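Local structure of uncharacterized protein PH0987 (Pyrococcus horikoshii, 2PHC) at residues T85-V90 with Y205-P210; T168-I173 with L187-P192; D8-I13 with S51-Y56; K32-E37 with S68-I73. The protein is of unknown function but contains a carboxyltransferase subdomain C and D region and probably binds ATP and acts as a hydrolase. One frame throughout, in Å; residues are numbered along the deposited sequence.

How the interactions relate
Two separate lobes illustrate how one chain uses different chemistry at different places. Interactions 1 and 2 belong to the mixed seven-stranded sheet: the first is a parallel backbone pairing with one buried and one more open side, the second a fully buried contact of polar and aromatic groups that ties a loop to the sheet. They touch where Trp170 packs on Ile88 and Phe208. Interactions 3 and 4 share the other lobe, joined through Leu70; one pairs two antiparallel strands, the other packs two helices without any hydrogen bond between their segments. The centres of interactions 2 and 3 lie about 43 Å apart.

Interaction 1: residues T85-V90 with Y205-P210; sequences TIEIPV and YVKFVP
The parallel strand pair of the seven-stranded sheet sets Thr85-Val90 beside Tyr205-Pro210, each residue level with its partner from Thr85 and Tyr205 to Val90 and Pro210. Five backbone hydrogen bonds join them. Ile86 N gives a nearly straight bond to Tyr205 O (2.8 Å, 174° at the hydrogen), and Ile86 O receives Lys207 N. Ile88 repeats the pattern, its N only 2.6 Å from Lys207 O and its O bound by Val209 N, before Val90 N meets Val209 O. More than a hundred residues separate the two strands, so their pairing joins the start of the sheet to its end; the other neighbours in this sheet run antiparallel, in a domain whose family is related to the cyclophilin-like folds. On the face carrying Ile88, Val90, Val206 and Phe208, which are buried, Ile88 divides its branches: CD1 reaches Val206 CG1 at 3.7 Å, while CG2 lies alongside Phe208 CD1 at 4.0 Å. Val90 CG2 comes obliquely and tightly onto Phe208 CD1 (3.3 Å), and Trp170, His118 and Tyr123 add further aromatic surface round that phenylalanine. The face of Thr85, Glu87, Tyr205 and Lys207 is more polar. Thr85 OG1 sits at the edge of the Tyr205 ring, 3.9 Å from CD2, while hydrogen-bonded to Ile81 O. Lys207 bends at chi2 (45°), and its NZ stays 6.0 Å from Glu87 OE2, with a weak hydrogen bond to Ser119 O instead.

Interaction 2: residues T168-I173 with L187-P192; sequences TGWYAI and LRTFNP
Trp170, near the end of strand 167-171, makes the one direct hydrogen bond to the loop: its indole NE1 donates to Thr189 OG1 at 2.8 Å, the hydroxyl lying 22° out of the ring plane and the bond bent to 148° at the hydrogen. With chi1 at 70°, CG stands between the backbone N and carbonyl carbon, a placement that, with the ring's own rotation, brings NE1 to the threonine. Phe190 CE2 also approaches NE1, at 4.1 Å. Two residues on, Ala172 places CB over one face of the Phe190 ring, a CH-pi contact 3.7 Å from the centroid and shifted towards CD2. Its carbonyl turns to water: Ala172 O accepts from two waters, at 2.5 Å and 2.6 Å. Phe130 meets the Phe190 ring as well. Strand end and loop therefore share no direct backbone bond; the two waters link the peptide groups, Ala172 O on one side and the N-H groups of Thr189 and Phe190 on the other, while the indole N-H and the phenylalanine face supply the direct side-chain contacts.

Interaction 3: residues D8-I13 with S51-Y56; sequences DSAFLI and SLLVIY
Tyr56, Ile13 and Ser9 lose the most surface where residues 8-13 meet 51-56; strands 10-14 and 51-56 are the central pair of a four-stranded antiparallel sheet. Tyr56 has its CG between the backbone N and carbonyl carbon (chi1 70°), a turn that brings the ring over Ser9, just ahead of the neighbouring strand. Ser9 CA lies over one face, 3.6 Å above the plane of the Tyr56 ring and shifted towards its rim, while Ser9 O accepts the Tyr56 N-H at 3.2 Å. Rim meets rim where Tyr56 CE1 comes to 3.3 Å from Phe11 CE1, the two planes only 20° apart, and Tyr63 adds an edge-to-face contact to the Phe11 ring. Replacing Tyr56 with an alanine here would probably open a gap beside Phe11 and strip the Ser9 backbone of its aromatic cover. At the other end Ile13 sends CD1 towards Val54 CG2 at 3.7 Å and, alongside Leu52, to CD2 at 4.1 Å, on the face that helices 21-37 and 63-82 cover. Between these ends Phe11 and Val54 form a hydrogen-bonded pair, with Phe11 N to Val54 O at 2.6 Å and Val54 N to Phe11 O at 2.8 Å. The backbone bonds thus set the strand register, whereas the helix-covered face gains its cohesion from aromatic rims and aliphatic branches with no polar side-chain bond between the strands.

Interaction 4: residues K32-E37 with S68-I73; sequences KAIEKE and SYLKRI
Ile73 reaches from helix 63-82 towards helix 21-37 and can be traced atom by atom. From CB the chain forks: CG2 meets Ile34 CG1 at 4.0 Å, and CG1, anti to the backbone N (chi1 -162°), passes Ala33 CB at 4.1 Å. The tip, CD1, then settles among three residues, 3.6 Å from Glu37 CG, 3.7 Å from Ala33 O and also beside Ile34. Ile34 in turn extends CD1 to Leu70 CD2 at 3.9 Å. Glu37 contributes its carbons more than its charge: CG and CB press on Tyr69 OH at 3.0 Å and 3.1 Å, a tight fit that buries a hydroxyl with no hydrogen-bond partner in the model. Trimming Glu37 to an alanine here would probably deprive Ile73 CD1 of its methylene neighbour and give the Tyr69 hydroxyl more room to shift. Trp41 meets the Tyr69 ring edge-to-face. The segment axes stay 11.1 Å apart and make an angle of 117°, a steep, wide crossing spanned mainly by side chains, with no hydrogen bond between the segments. Leu70 also packs on the central strands, and Ile34 on Leu45 of strand 42-48, as expected of a two-layer alpha/beta sandwich in which both helices lie on one face of an antiparallel sheet.

Interaction 1: residues T85-V90 with Y205-P210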
loop_
_atom_site.group_PDB
_atom_site.type_symbol
_atom_site.label_atom_id
_atom_site.label_comp_id
_atom_site.label_asym_id
_atom_site.label_seq_id
_atom_site.Cartn_x
_atom_site.Cartn_y
_atom_site.Cartn_z
ATOM N N THR A 85 4.319 6.830 -5.242
ATOM C CA THR A 85 3.268 6.818 -4.319
ATOM C C THR A 85 2.385 8.048 -4.467
ATOM O O THR A 85 2.864 9.210 -4.363
ATOM C CB THR A 85 3.779 6.757 -2.880
ATOM O OG1 THR A 85 4.427 5.503 -2.674
ATOM C CG2 THR A 85 2.619 6.837 -1.889
ATOM N N ILE A 86 1.083 7.790 -4.669
ATOM C CA ILE A 86 0.148 8.891 -4.768
ATOM C C ILE A 86 -0.694 8.847 -3.493
ATOM O O ILE A 86 -1.199 7.813 -3.108
ATOM C CB ILE A 86 -0.602 8.808 -6.101
ATOM C CG1 ILE A 86 0.404 9.065 -7.244
ATOM C CG2 ILE A 86 -1.806 9.753 -6.161
ATOM C CD1 ILE A 86 0.720 7.829 -8.024
ATOM N N GLU A 87 -0.788 9.981 -2.809
ATOM C CA GLU A 87 -1.537 10.073 -1.555
ATOM C C GLU A 87 -2.974 10.483 -1.844
ATOM O O GLU A 87 -3.195 11.488 -2.529
ATOM C CB GLU A 87 -0.896 11.113 -0.616
ATOM C CG GLU A 87 0.386 10.656 -0.020
ATOM C CD GLU A 87 0.759 11.410 1.257
ATOM O OE1 GLU A 87 0.605 12.676 1.309
ATOM O OE2 GLU A 87 1.204 10.716 2.208
ATOM N N ILE A 88 -3.936 9.745 -1.294
ATOM C CA ILE A 88 -5.348 9.930 -1.666
ATOM C C ILE A 88 -6.214 10.186 -0.429
ATOM O O ILE A 88 -6.415 9.250 0.392
ATOM C CB ILE A 88 -5.874 8.741 -2.590
ATOM C CG1 ILE A 88 -5.209 8.858 -3.986
ATOM C CG2 ILE A 88 -7.347 8.836 -2.850
ATOM C CD1 ILE A 88 -5.559 7.793 -5.030
ATOM N N PRO A 89 -6.683 11.468 -0.251
ATOM C CA PRO A 89 -7.542 11.745 0.888
ATOM C C PRO A 89 -8.930 11.091 0.699
ATOM O O PRO A 89 -9.478 11.123 -0.414
ATOM C CB PRO A 89 -7.585 13.291 0.940
ATOM C CG PRO A 89 -7.440 13.706 -0.397
ATOM C CD PRO A 89 -6.459 12.710 -1.040
ATOM N N VAL A 90 -9.393 10.453 1.781
ATOM C CA VAL A 90 -10.629 9.724 1.912
ATOM C C VAL A 90 -11.213 10.242 3.188
ATOM O O VAL A 90 -10.583 10.128 4.234
ATOM C CB VAL A 90 -10.414 8.163 2.176
ATOM C CG1 VAL A 90 -11.759 7.399 2.283
ATOM C CG2 VAL A 90 -9.517 7.476 1.087
ATOM N N TYR A 205 1.606 3.238 -6.576
ATOM C CA TYR A 205 1.168 2.864 -5.218
ATOM C C TYR A 205 0.248 3.928 -4.664
ATOM O O TYR A 205 0.262 5.112 -5.086
ATOM C CB TYR A 205 2.310 2.636 -4.209
ATOM C CG TYR A 205 3.445 1.754 -4.708
ATOM C CD1 TYR A 205 3.208 0.519 -5.218
ATOM C CD2 TYR A 205 4.772 2.227 -4.706
ATOM C CE1 TYR A 205 4.295 -0.307 -5.744
ATOM C CE2 TYR A 205 5.845 1.451 -5.236
ATOM C CZ TYR A 205 5.603 0.197 -5.718
ATOM O OH TYR A 205 6.631 -0.575 -6.175
ATOM N N VAL A 206 -0.621 3.515 -3.739
ATOM C CA VAL A 206 -1.543 4.509 -3.228
ATOM C C VAL A 206 -1.516 4.509 -1.706
ATOM O O VAL A 206 -1.530 3.474 -1.107
ATOM C CB VAL A 206 -3.023 4.308 -3.740
ATOM C CG1 VAL A 206 -3.953 5.196 -2.890
ATOM C CG2 VAL A 206 -3.217 4.626 -5.322
ATOM N N LYS A 207 -1.558 5.690 -1.122
ATOM C CA LYS A 207 -1.617 5.790 0.289
ATOM C C LYS A 207 -2.930 6.544 0.560
ATOM O O LYS A 207 -3.083 7.669 0.108
ATOM C CB LYS A 207 -0.375 6.595 0.838
ATOM C CG LYS A 207 -0.289 6.666 2.428
ATOM C CD LYS A 207 -0.560 5.312 3.126
ATOM C CE LYS A 207 -0.265 5.241 4.721
ATOM N NZ LYS A 207 -1.104 6.265 5.477
ATOM N N PHE A 208 -3.892 5.898 1.229
ATOM C CA PHE A 208 -5.110 6.593 1.648
ATOM C C PHE A 208 -4.836 7.381 2.895
ATOM O O PHE A 208 -4.096 6.937 3.749
ATOM C CB PHE A 208 -6.315 5.697 1.839
ATOM C CG PHE A 208 -6.739 4.970 0.579
ATOM C CD1 PHE A 208 -7.267 5.641 -0.485
ATOM C CD2 PHE A 208 -6.652 3.604 0.507
ATOM C CE1 PHE A 208 -7.680 4.928 -1.621
ATOM C CE2 PHE A 208 -7.047 2.896 -0.613
ATOM C CZ PHE A 208 -7.568 3.576 -1.646
ATOM N N VAL A 209 -5.417 8.581 2.932
ATOM C CA VAL A 209 -5.149 9.566 3.977
ATOM C C VAL A 209 -6.486 10.011 4.560
ATOM O O VAL A 209 -7.184 10.807 3.904
ATOM C CB VAL A 209 -4.413 10.855 3.397
ATOM C CG1 VAL A 209 -4.145 11.905 4.561
ATOM C CG2 VAL A 209 -3.110 10.501 2.669
ATOM N N PRO A 210 -6.875 9.493 5.756
ATOM C CA PRO A 210 -8.132 9.914 6.367
ATOM C C PRO A 210 -8.171 11.432 6.540
ATOM O O PRO A 210 -7.218 11.994 7.003
ATOM C CB PRO A 210 -8.054 9.263 7.730
ATOM C CG PRO A 210 -7.136 8.144 7.601
ATOM C CD PRO A 210 -6.133 8.562 6.643
#

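Interaction 2: residues T168-I173 with L187-P192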
loop_
_atom_site.group_PDB
_atom_site.type_symbol
_atom_site.label_atom_id
_atom_site.label_comp_id
_atom_site.label_asym_id
_atom_site.label_seq_id
_atom_site.Cartn_x
_atom_site.Cartn_y
_atom_site.Cartn_z
ATOM N N THR A 168 -10.003 -3.836 -2.386
ATOM C CA THR A 168 -10.490 -2.510 -2.203
ATOM C C THR A 168 -10.238 -1.718 -3.496
ATOM O O THR A 168 -9.558 -2.142 -4.400
ATOM C CB THR A 168 -9.942 -1.822 -0.886
ATOM O OG1 THR A 168 -10.641 -0.592 -0.662
ATOM C CG2 THR A 168 -8.422 -1.582 -0.917
ATOM N N GLY A 169 -10.881 -0.594 -3.636
ATOM C CA GLY A 169 -10.719 0.168 -4.833
ATOM C C GLY A 169 -11.698 1.284 -4.684
ATOM O O GLY A 169 -12.268 1.444 -3.615
ATOM N N TRP A 170 -11.902 2.051 -5.735
ATOM C CA TRP A 170 -12.924 3.083 -5.682
ATOM C C TRP A 170 -13.652 3.272 -7.041
ATOM O O TRP A 170 -13.070 3.030 -8.111
ATOM C CB TRP A 170 -12.352 4.402 -5.195
ATOM C CG TRP A 170 -11.395 5.125 -6.163
ATOM C CD1 TRP A 170 -11.722 6.002 -7.133
ATOM C CD2 TRP A 170 -9.936 5.068 -6.159
ATOM N NE1 TRP A 170 -10.594 6.506 -7.744
ATOM C CE2 TRP A 170 -9.488 5.907 -7.199
ATOM C CE3 TRP A 170 -8.982 4.367 -5.378
ATOM C CZ2 TRP A 170 -8.106 6.114 -7.473
ATOM C CZ3 TRP A 170 -7.585 4.548 -5.692
ATOM C CH2 TRP A 170 -7.178 5.424 -6.684
ATOM N N TYR A 171 -14.933 3.646 -6.933
ATOM C CA TYR A 171 -15.734 4.212 -8.009
ATOM C C TYR A 171 -15.264 5.600 -8.386
ATOM O O TYR A 171 -15.293 6.511 -7.531
ATOM C CB TYR A 171 -17.159 4.256 -7.556
ATOM C CG TYR A 171 -17.661 2.884 -7.207
ATOM C CD1 TYR A 171 -18.355 2.172 -8.117
ATOM C CD2 TYR A 171 -17.438 2.331 -5.969
ATOM C CE1 TYR A 171 -18.835 0.924 -7.835
ATOM C CE2 TYR A 171 -17.950 1.068 -5.636
ATOM C CZ TYR A 171 -18.612 0.370 -6.581
ATOM O OH TYR A 171 -19.070 -0.883 -6.355
ATOM N N ALA A 172 -14.744 5.750 -9.601
ATOM C CA ALA A 172 -14.164 7.036 -10.015
ATOM C C ALA A 172 -15.271 8.035 -10.368
ATOM O O ALA A 172 -15.119 9.211 -10.149
ATOM C CB ALA A 172 -13.196 6.862 -11.178
ATOM N N ILE A 173 -16.406 7.548 -10.864
ATOM C CA ILE A 173 -17.587 8.378 -11.073
ATOM C C ILE A 173 -18.847 7.660 -10.607
ATOM O O ILE A 173 -18.817 6.458 -10.272
ATOM C CB ILE A 173 -17.723 8.837 -12.575
ATOM C CG1 ILE A 173 -17.940 7.631 -13.493
ATOM C CG2 ILE A 173 -16.501 9.596 -13.020
ATOM C CD1 ILE A 173 -18.656 8.031 -14.835
ATOM N N LEU A 187 -11.148 14.408 -4.446
ATOM C CA LEU A 187 -10.466 14.583 -5.723
ATOM C C LEU A 187 -11.238 13.975 -6.888
ATOM O O LEU A 187 -11.899 12.923 -6.740
ATOM C CB LEU A 187 -9.122 13.898 -5.657
ATOM C CG LEU A 187 -8.194 14.272 -4.492
ATOM C CD1 LEU A 187 -7.121 13.230 -4.403
ATOM C CD2 LEU A 187 -7.545 15.646 -4.712
ATOM N N ARG A 188 -11.148 14.623 -8.058
ATOM C CA ARG A 188 -11.695 14.039 -9.276
ATOM C C ARG A 188 -10.572 13.164 -9.799
ATOM O O ARG A 188 -9.672 13.639 -10.537
ATOM C CB ARG A 188 -12.053 15.087 -10.273
ATOM C CG ARG A 188 -12.885 14.567 -11.403
ATOM C CD ARG A 188 -13.315 15.704 -12.345
ATOM N NE ARG A 188 -13.835 15.147 -13.592
ATOM C CZ ARG A 188 -14.506 15.848 -14.496
ATOM N NH1 ARG A 188 -14.735 17.136 -14.287
ATOM N NH2 ARG A 188 -14.938 15.261 -15.604
ATOM N N THR A 189 -10.647 11.875 -9.434
ATOM C CA THR A 189 -9.565 10.913 -9.739
ATOM C C THR A 189 -9.427 10.512 -11.217
ATOM O O THR A 189 -8.328 10.163 -11.688
ATOM C CB THR A 189 -9.630 9.659 -8.809
ATOM O OG1 THR A 189 -10.888 9.000 -8.982
ATOM C CG2 THR A 189 -9.405 10.054 -7.305
ATOM N N PHE A 190 -10.529 10.546 -11.951
ATOM C CA PHE A 190 -10.529 10.323 -13.396
ATOM C C PHE A 190 -11.159 11.549 -14.091
ATOM O O PHE A 190 -12.262 12.004 -13.787
ATOM C CB PHE A 190 -11.285 8.993 -13.824
ATOM C CG PHE A 190 -10.599 7.646 -13.410
ATOM C CD1 PHE A 190 -10.603 6.558 -14.292
ATOM C CD2 PHE A 190 -10.056 7.439 -12.118
ATOM C CE1 PHE A 190 -10.050 5.287 -13.909
ATOM C CE2 PHE A 190 -9.495 6.203 -11.707
ATOM C CZ PHE A 190 -9.551 5.120 -12.611
ATOM N N ASN A 191 -10.509 12.072 -15.087
ATOM C CA ASN A 191 -10.989 13.333 -15.622
ATOM C C ASN A 191 -10.621 13.316 -17.028
ATOM O O ASN A 191 -9.468 13.534 -17.300
ATOM C CB ASN A 191 -10.335 14.530 -14.916
ATOM C CG ASN A 191 -10.919 15.863 -15.373
ATOM O OD1 ASN A 191 -11.568 15.948 -16.421
ATOM N ND2 ASN A 191 -10.639 16.919 -14.614
ATOM N N PRO A 192 -11.580 12.987 -17.942
ATOM C CA PRO A 192 -11.168 12.946 -19.368
ATOM C C PRO A 192 -10.760 14.414 -19.707
ATOM O O PRO A 192 -11.107 15.357 -18.958
ATOM C CB PRO A 192 -12.445 12.436 -20.094
ATOM C CG PRO A 192 -13.586 12.999 -19.246
ATOM C CD PRO A 192 -13.026 12.767 -17.787
HETATM O O HOH W 1 -13.283 10.415 -8.871
HETATM O O HOH W 2 -13.545 10.746 -11.608
#

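Interaction 3: residues D8-I13 with S51-Y56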
loop_
_atom_site.group_PDB
_atom_site.type_symbol
_atom_site.label_atom_id
_atom_site.label_comp_id
_atom_site.label_asym_id
_atom_site.label_seq_id
_atom_site.Cartn_x
_atom_site.Cartn_y
_atom_site.Cartn_z
ATOM N N ASP A 8 28.292 -12.622 12.923
ATOM C CA ASP A 8 29.580 -12.728 12.289
ATOM C C ASP A 8 29.520 -12.264 10.827
ATOM O O ASP A 8 28.962 -12.940 9.904
ATOM C CB ASP A 8 30.173 -14.163 12.445
ATOM N N SER A 9 30.106 -11.093 10.624
ATOM C CA SER A 9 30.230 -10.564 9.284
ATOM C C SER A 9 28.848 -10.453 8.583
ATOM O O SER A 9 28.708 -10.820 7.444
ATOM C CB SER A 9 31.211 -11.426 8.510
ATOM O OG SER A 9 32.536 -11.137 8.956
ATOM N N ALA A 10 27.858 -9.922 9.302
ATOM C CA ALA A 10 26.485 -9.900 8.823
ATOM C C ALA A 10 25.669 -8.758 9.334
ATOM O O ALA A 10 25.800 -8.355 10.493
ATOM C CB ALA A 10 25.753 -11.231 9.187
ATOM N N PHE A 11 24.731 -8.309 8.512
ATOM C CA PHE A 11 23.741 -7.296 8.961
ATOM C C PHE A 11 22.315 -7.738 8.673
ATOM O O PHE A 11 22.086 -8.458 7.788
ATOM C CB PHE A 11 24.013 -5.905 8.278
ATOM C CG PHE A 11 25.305 -5.250 8.738
ATOM C CD1 PHE A 11 26.493 -5.507 8.094
ATOM C CD2 PHE A 11 25.319 -4.415 9.847
ATOM C CE1 PHE A 11 27.660 -4.958 8.539
ATOM C CE2 PHE A 11 26.492 -3.889 10.284
ATOM C CZ PHE A 11 27.659 -4.142 9.598
ATOM N N LEU A 12 21.369 -7.294 9.461
ATOM C CA LEU A 12 20.006 -7.600 9.206
ATOM C C LEU A 12 19.270 -6.265 9.033
ATOM O O LEU A 12 19.365 -5.385 9.911
ATOM C CB LEU A 12 19.424 -8.348 10.416
ATOM C CG LEU A 12 18.012 -8.940 10.314
ATOM C CD1 LEU A 12 17.913 -10.221 9.487
ATOM C CD2 LEU A 12 17.372 -9.114 11.709
ATOM N N ILE A 13 18.747 -6.129 7.841
ATOM C CA ILE A 13 17.702 -5.259 7.543
ATOM C C ILE A 13 16.404 -5.898 7.815
ATOM O O ILE A 13 16.021 -6.885 7.363
ATOM C CB ILE A 13 17.775 -4.726 6.127
ATOM C CG1 ILE A 13 19.204 -4.433 5.749
ATOM C CG2 ILE A 13 16.966 -3.492 5.981
ATOM C CD1 ILE A 13 19.539 -4.801 4.398
ATOM N N SER A 51 12.466 -9.220 7.156
ATOM C CA SER A 51 13.864 -8.789 7.241
ATOM C C SER A 51 14.754 -9.329 6.119
ATOM O O SER A 51 14.408 -10.313 5.476
ATOM C CB SER A 51 14.438 -9.225 8.558
ATOM O OG SER A 51 14.135 -10.598 8.753
ATOM N N LEU A 52 15.918 -8.754 5.918
ATOM C CA LEU A 52 16.888 -9.313 5.030
ATOM C C LEU A 52 18.227 -9.427 5.636
ATOM O O LEU A 52 18.780 -8.487 6.064
ATOM C CB LEU A 52 16.971 -8.505 3.763
ATOM C CG LEU A 52 18.024 -8.785 2.737
ATOM C CD1 LEU A 52 17.679 -9.978 1.999
ATOM C CD2 LEU A 52 18.031 -7.642 1.865
ATOM N N LEU A 53 18.753 -10.623 5.633
ATOM C CA LEU A 53 20.062 -10.888 6.129
ATOM C C LEU A 53 21.111 -10.702 5.074
ATOM O O LEU A 53 20.977 -11.155 3.994
ATOM C CB LEU A 53 20.132 -12.240 6.794
ATOM C CG LEU A 53 21.415 -12.571 7.536
ATOM C CD1 LEU A 53 21.603 -11.766 8.717
ATOM C CD2 LEU A 53 21.503 -13.990 7.823
ATOM N N VAL A 54 22.121 -9.947 5.411
ATOM C CA VAL A 54 23.163 -9.616 4.523
ATOM C C VAL A 54 24.508 -10.011 5.129
ATOM O O VAL A 54 24.866 -9.653 6.237
ATOM C CB VAL A 54 23.203 -8.089 4.152
ATOM C CG1 VAL A 54 24.143 -7.866 2.939
ATOM C CG2 VAL A 54 21.814 -7.640 3.782
ATOM N N ILE A 55 25.233 -10.745 4.329
ATOM C CA ILE A 55 26.506 -11.259 4.743
ATOM C C ILE A 55 27.594 -10.969 3.745
ATOM O O ILE A 55 27.322 -10.951 2.537
ATOM C CB ILE A 55 26.391 -12.849 4.724
ATOM C CG1 ILE A 55 25.386 -13.333 5.781
ATOM C CG2 ILE A 55 27.741 -13.547 4.930
ATOM C CD1 ILE A 55 24.943 -14.721 5.540
ATOM N N TYR A 56 28.723 -10.569 4.300
ATOM C CA TYR A 56 29.794 -9.879 3.641
ATOM C C TYR A 56 31.112 -10.554 3.873
ATOM O O TYR A 56 31.286 -11.256 4.822
ATOM C CB TYR A 56 29.878 -8.398 4.022
ATOM C CG TYR A 56 30.332 -7.997 5.413
ATOM C CD1 TYR A 56 29.436 -7.708 6.396
ATOM C CD2 TYR A 56 31.654 -7.812 5.707
ATOM C CE1 TYR A 56 29.825 -7.328 7.596
ATOM C CE2 TYR A 56 32.043 -7.412 6.942
ATOM C CZ TYR A 56 31.117 -7.178 7.875
ATOM O OH TYR A 56 31.480 -6.785 9.101
#

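Interaction 4: residues K32-E37 with S68-I73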
loop_
_atom_site.group_PDB
_atom_site.type_symbol
_atom_site.label_atom_id
_atom_site.label_comp_id
_atom_site.label_asym_id
_atom_site.label_seq_id
_atom_site.Cartn_x
_atom_site.Cartn_y
_atom_site.Cartn_z
ATOM N N LYS A 32 16.701 -7.416 -4.450
ATOM C CA LYS A 32 16.882 -6.973 -5.789
ATOM C C LYS A 32 17.724 -5.707 -6.034
ATOM O O LYS A 32 18.371 -5.648 -7.015
ATOM C CB LYS A 32 15.600 -7.042 -6.611
ATOM C CG LYS A 32 15.063 -8.445 -6.841
ATOM C CD LYS A 32 15.417 -9.059 -8.160
ATOM C CE LYS A 32 15.358 -10.544 -8.143
ATOM N NZ LYS A 32 15.186 -11.169 -9.443
ATOM N N ALA A 33 17.730 -4.733 -5.124
ATOM C CA ALA A 33 18.310 -3.395 -5.381
ATOM C C ALA A 33 19.768 -3.710 -5.131
ATOM O O ALA A 33 20.682 -3.296 -5.882
ATOM C CB ALA A 33 17.802 -2.343 -4.346
ATOM N N ILE A 34 20.018 -4.472 -4.086
ATOM C CA ILE A 34 21.359 -4.888 -3.818
ATOM C C ILE A 34 21.974 -5.730 -4.878
ATOM O O ILE A 34 23.142 -5.555 -5.144
ATOM C CB ILE A 34 21.516 -5.575 -2.457
ATOM C CG1 ILE A 34 21.217 -4.549 -1.374
ATOM C CG2 ILE A 34 22.951 -6.154 -2.259
ATOM C CD1 ILE A 34 21.098 -5.267 -0.067
ATOM N N GLU A 35 21.236 -6.688 -5.411
ATOM C CA GLU A 35 21.686 -7.556 -6.516
ATOM C C GLU A 35 21.954 -6.741 -7.821
ATOM O O GLU A 35 22.728 -7.182 -8.674
ATOM C CB GLU A 35 20.612 -8.603 -6.852
ATOM C CG GLU A 35 20.347 -9.653 -5.770
ATOM C CD GLU A 35 21.314 -10.869 -5.780
ATOM O OE1 GLU A 35 21.114 -11.792 -4.930
ATOM O OE2 GLU A 35 22.285 -10.901 -6.608
ATOM N N LYS A 36 21.261 -5.608 -7.995
ATOM C CA LYS A 36 21.529 -4.751 -9.110
ATOM C C LYS A 36 22.962 -4.164 -9.046
ATOM O O LYS A 36 23.608 -4.118 -10.035
ATOM C CB LYS A 36 20.474 -3.625 -9.168
ATOM C CG LYS A 36 20.590 -2.717 -10.408
ATOM C CD LYS A 36 19.385 -1.801 -10.512
ATOM C CE LYS A 36 19.273 -1.202 -11.908
ATOM N NZ LYS A 36 18.479 0.089 -11.830
ATOM N N GLU A 37 23.434 -3.737 -7.897
ATOM C CA GLU A 37 24.815 -3.408 -7.727
ATOM C C GLU A 37 25.867 -4.490 -7.767
ATOM O O GLU A 37 26.984 -4.173 -8.006
ATOM C CB GLU A 37 25.070 -2.574 -6.496
ATOM C CG GLU A 37 23.927 -1.868 -5.975
ATOM C CD GLU A 37 23.776 -0.605 -6.615
ATOM O OE1 GLU A 37 24.678 0.178 -6.474
ATOM O OE2 GLU A 37 22.789 -0.397 -7.294
ATOM N N SER A 68 27.302 1.306 6.169
ATOM C CA SER A 68 26.987 2.590 5.540
ATOM C C SER A 68 26.287 2.338 4.267
ATOM O O SER A 68 25.279 2.975 4.020
ATOM C CB SER A 68 28.244 3.491 5.281
ATOM O OG SER A 68 28.831 3.903 6.533
ATOM N N TYR A 69 26.821 1.433 3.454
ATOM C CA TYR A 69 26.256 1.135 2.168
ATOM C C TYR A 69 24.767 0.651 2.228
ATOM O O TYR A 69 23.989 0.868 1.265
ATOM C CB TYR A 69 27.105 -0.006 1.606
ATOM C CG TYR A 69 26.671 -0.547 0.250
ATOM C CD1 TYR A 69 27.407 -0.237 -0.897
ATOM C CD2 TYR A 69 25.539 -1.406 0.115
ATOM C CE1 TYR A 69 27.060 -0.748 -2.129
ATOM C CE2 TYR A 69 25.171 -1.938 -1.142
ATOM C CZ TYR A 69 25.928 -1.554 -2.257
ATOM O OH TYR A 69 25.650 -2.031 -3.524
ATOM N N LEU A 70 24.393 -0.021 3.324
ATOM C CA LEU A 70 23.125 -0.727 3.368
ATOM C C LEU A 70 22.177 0.347 3.791
ATOM O O LEU A 70 21.029 0.340 3.391
ATOM C CB LEU A 70 23.119 -1.895 4.359
ATOM C CG LEU A 70 23.854 -3.192 4.020
ATOM C CD1 LEU A 70 23.762 -4.191 5.275
ATOM C CD2 LEU A 70 23.242 -3.793 2.800
ATOM N N LYS A 71 22.707 1.307 4.559
ATOM C CA LYS A 71 21.916 2.429 4.981
ATOM C C LYS A 71 21.540 3.254 3.732
ATOM O O LYS A 71 20.460 3.812 3.680
ATOM C CB LYS A 71 22.684 3.258 6.016
ATOM C CG LYS A 71 22.345 2.968 7.442
ATOM C CD LYS A 71 23.488 3.408 8.347
ATOM C CE LYS A 71 23.293 2.786 9.778
ATOM N NZ LYS A 71 24.114 3.385 10.893
ATOM N N ARG A 72 22.420 3.251 2.720
ATOM C CA ARG A 72 22.334 4.147 1.548
ATOM C C ARG A 72 21.453 3.531 0.478
ATOM O O ARG A 72 20.593 4.170 -0.086
ATOM C CB ARG A 72 23.736 4.449 1.020
ATOM C CG ARG A 72 24.605 5.055 2.239
ATOM C CD ARG A 72 25.981 5.411 1.924
ATOM N NE ARG A 72 26.675 4.428 1.088
ATOM C CZ ARG A 72 28.006 4.375 0.951
ATOM N NH1 ARG A 72 28.773 5.270 1.594
ATOM N NH2 ARG A 72 28.545 3.455 0.157
ATOM N N ILE A 73 21.673 2.267 0.233
ATOM C CA ILE A 73 20.769 1.523 -0.624
ATOM C C ILE A 73 19.296 1.449 -0.067
ATOM O O ILE A 73 18.415 1.638 -0.818
ATOM C CB ILE A 73 21.498 0.214 -1.106
ATOM C CG1 ILE A 73 20.819 -0.408 -2.336
ATOM C CG2 ILE A 73 21.651 -0.781 -0.012
ATOM C CD1 ILE A 73 21.785 -1.108 -3.133
#